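Local coordinates for protein acetyl xylan esterase (Metagenome, PDB 6XYC) that acts as a bifunctional feruloyl and acetyl xylan esterase of the alpha/beta-hydrolase fold, removing ester-linked groups from complex xylans, at residues A[48-53]-A[120-125]. Numbering follows the deposited sequence.
With AES (4-(2-aminoethyl)benzenesulfonyl fluoride), chain B.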
loop_
_atom_site.group_PDB
_atom_site.type_symbol
_atom_site.label_atom_id
_atom_site.label_comp_id
_atom_site.label_asym_id
_atom_site.label_seq_id
_atom_site.Cartn_x
_atom_site.Cartn_y
_atom_site.Cartn_z
ATOM N N SER A 48 -2.903 -2.130 -9.868
ATOM C CA SER A 48 -3.541 -3.014 -10.837
ATOM C C SER A 48 -5.058 -2.889 -10.831
ATOM O O SER A 48 -5.752 -3.799 -11.295
ATOM C CB SER A 48 -3.174 -4.468 -10.543
ATOM O OG SER A 48 -3.866 -4.930 -9.388
ATOM N N ALA A 49 -5.583 -1.775 -10.314
ATOM C CA ALA A 49 -7.023 -1.627 -10.100
ATOM C C ALA A 49 -7.572 -2.817 -9.312
ATOM O O ALA A 49 -8.713 -3.242 -9.509
ATOM C CB ALA A 49 -7.768 -1.458 -11.426
ATOM N N TRP A 50 -6.736 -3.373 -8.427
ATOM C CA TRP A 50 -7.031 -4.524 -7.571
ATOM C C TRP A 50 -7.182 -5.834 -8.344
ATOM O O TRP A 50 -7.519 -6.863 -7.739
ATOM C CB TRP A 50 -8.288 -4.295 -6.718
ATOM C CG TRP A 50 -8.175 -3.104 -5.804
ATOM C CD1 TRP A 50 -7.384 -2.993 -4.698
ATOM C CD2 TRP A 50 -8.874 -1.861 -5.923
ATOM N NE1 TRP A 50 -7.539 -1.754 -4.126
ATOM C CE2 TRP A 50 -8.451 -1.040 -4.857
ATOM C CE3 TRP A 50 -9.812 -1.358 -6.830
ATOM C CZ2 TRP A 50 -8.937 0.252 -4.672
ATOM C CZ3 TRP A 50 -10.293 -0.077 -6.643
ATOM C CH2 TRP A 50 -9.852 0.715 -5.578
ATOM N N PHE A 51 -6.909 -5.840 -9.656
ATOM C CA PHE A 51 -7.199 -7.020 -10.466
ATOM C C PHE A 51 -6.069 -8.047 -10.452
ATOM O O PHE A 51 -6.324 -9.235 -10.677
ATOM C CB PHE A 51 -7.474 -6.640 -11.928
ATOM C CG PHE A 51 -8.826 -6.022 -12.171
ATOM C CD1 PHE A 51 -9.967 -6.528 -11.572
ATOM C CD2 PHE A 51 -8.943 -4.928 -13.019
ATOM C CE1 PHE A 51 -11.206 -5.953 -11.799
ATOM C CE2 PHE A 51 -10.173 -4.343 -13.254
ATOM C CZ PHE A 51 -11.310 -4.863 -12.649
ATOM N N ALA A 52 -4.826 -7.632 -10.225
ATOM C CA ALA A 52 -3.688 -8.534 -10.384
ATOM C C ALA A 52 -3.360 -9.234 -9.071
ATOM O O ALA A 52 -3.446 -8.637 -7.994
ATOM C CB ALA A 52 -2.459 -7.774 -10.887
ATOM N N ASN A 53 -2.983 -10.512 -9.170
ATOM C CA ASN A 53 -2.583 -11.294 -8.005
ATOM C C ASN A 53 -1.155 -11.818 -8.115
ATOM O O ASN A 53 -0.756 -12.673 -7.315
ATOM C CB ASN A 53 -3.555 -12.466 -7.788
ATOM C CG ASN A 53 -3.528 -13.481 -8.928
ATOM O OD1 ASN A 53 -2.698 -13.405 -9.833
ATOM N ND2 ASN A 53 -4.446 -14.438 -8.878
ATOM N N PHE A 120 1.572 2.004 -5.510
ATOM C CA PHE A 120 1.035 2.945 -6.491
ATOM C C PHE A 120 -0.358 2.516 -6.959
ATOM O O PHE A 120 -0.631 1.321 -7.089
ATOM C CB PHE A 120 2.012 3.143 -7.694
ATOM C CG PHE A 120 2.562 1.874 -8.296
ATOM C CD1 PHE A 120 3.665 1.239 -7.751
ATOM C CD2 PHE A 120 2.000 1.353 -9.448
ATOM C CE1 PHE A 120 4.164 0.087 -8.317
ATOM C CE2 PHE A 120 2.504 0.214 -10.017
ATOM C CZ PHE A 120 3.584 -0.419 -9.454
ATOM N N SER A 121 -1.234 3.505 -7.212
ATOM C CA SER A 121 -2.643 3.308 -7.507
ATOM C C SER A 121 -3.219 2.362 -6.456
ATOM O O SER A 121 -3.188 2.666 -5.255
ATOM C CB SER A 121 -2.849 2.790 -8.929
ATOM O OG SER A 121 -4.167 3.079 -9.360
ATOM N N SER A 122 -3.779 1.221 -6.877
ATOM C CA SER A 122 -4.476 0.369 -5.924
ATOM C C SER A 122 -3.528 -0.096 -4.836
ATOM O O SER A 122 -3.970 -0.365 -3.717
ATOM C CB SER A 122 -5.149 -0.819 -6.626
ATOM O OG SER A 122 -4.251 -1.592 -7.387
ATOM N N GLY A 123 -2.226 -0.168 -5.124
ATOM C CA GLY A 123 -1.260 -0.462 -4.077
ATOM C C GLY A 123 -1.061 0.696 -3.118
ATOM O O GLY A 123 -0.767 0.489 -1.938
ATOM N N GLY A 124 -1.205 1.927 -3.610
ATOM C CA GLY A 124 -1.227 3.074 -2.719
ATOM C C GLY A 124 -2.473 3.110 -1.861
ATOM O O GLY A 124 -2.423 3.536 -0.702
ATOM N N HIS A 125 -3.602 2.667 -2.417
ATOM C CA HIS A 125 -4.829 2.514 -1.640
ATOM C C HIS A 125 -4.633 1.528 -0.493
ATOM O O HIS A 125 -5.000 1.811 0.654
ATOM C CB HIS A 125 -5.950 2.057 -2.573
ATOM C CG HIS A 125 -7.115 1.429 -1.876
ATOM N ND1 HIS A 125 -7.189 0.077 -1.617
ATOM C CD2 HIS A 125 -8.269 1.966 -1.417
ATOM C CE1 HIS A 125 -8.334 -0.189 -1.013
ATOM N NE2 HIS A 125 -9.006 0.941 -0.877
HETATM C C3 AES B . -8.192 2.531 -11.885
HETATM C C2 AES B . -6.855 2.417 -11.646
HETATM C C1 AES B . -6.422 2.149 -10.384
HETATM S S AES B . -4.710 1.974 -10.167
HETATM O O1S AES B . -4.400 0.620 -9.638
HETATM O O2S AES B . -4.071 1.898 -11.477
HETATM C C6 AES B . -7.282 1.995 -9.345
HETATM C C5 AES B . -8.637 2.111 -9.583
HETATM C C4 AES B . -9.088 2.374 -10.856
HETATM C C7 AES B . -10.619 2.525 -11.142
HETATM C C8 AES B . -11.230 3.619 -10.230
HETATM N N8 AES B . -12.506 3.950 -10.770
HETATM O O HOH W 1 -2.936 -3.815 -6.683
#
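Ser122 OG accepts a hydrogen bond from Ser48 N (2.9 Å, N-H...O 151°) and a weak one from Trp50 N. With chi1 at 56°, OG sits between its own backbone N and carbonyl carbon, facing the backbone N-H groups of Ser48 and Trp50. A water bridges this OG to Ser48 OG. The CB of Ser122 lies over the five-membered ring of Trp50, a CH-pi contact of 3.6 Å to the centroid. The edge of the indole, at CZ2, points at the face of the His125 ring. Trp50 CZ2 rests 3.4 Å above the imidazole plane, and the rings form an offset edge-to-face pair at 82°. His125 NE2 is hydrogen-bonded to Ile209 O, which is likely to limit its rotation. Were Trp50 an alanine, Ser122 CB and the imidazole face would probably lose their aromatic partner, and a gap would probably open beside the helix start. Ser121 stands at the sharp turn between strand 114-120 and helix 122-131, consistent with a nucleophile elbow. Its OG is covalently bound to the sulfur of the sulfonyl inhibitor AES. Inhibitor O1S accepts hydrogen bonds from Ala49 N (2.8 Å) and Ser122 N (2.9 Å). Farther out, a type I' turn from Ser48 to Phe51 shapes the loop. Ser48 OG also accepts a hydrogen bond from Ala52 N (3.0 Å), just past the turn. Two backbone N-H groups, one from each segment, thus grip O1S, as in an oxyanion hole. The contact therefore probably sets the donors that would stabilise the negative oxygen formed during ester cleavage.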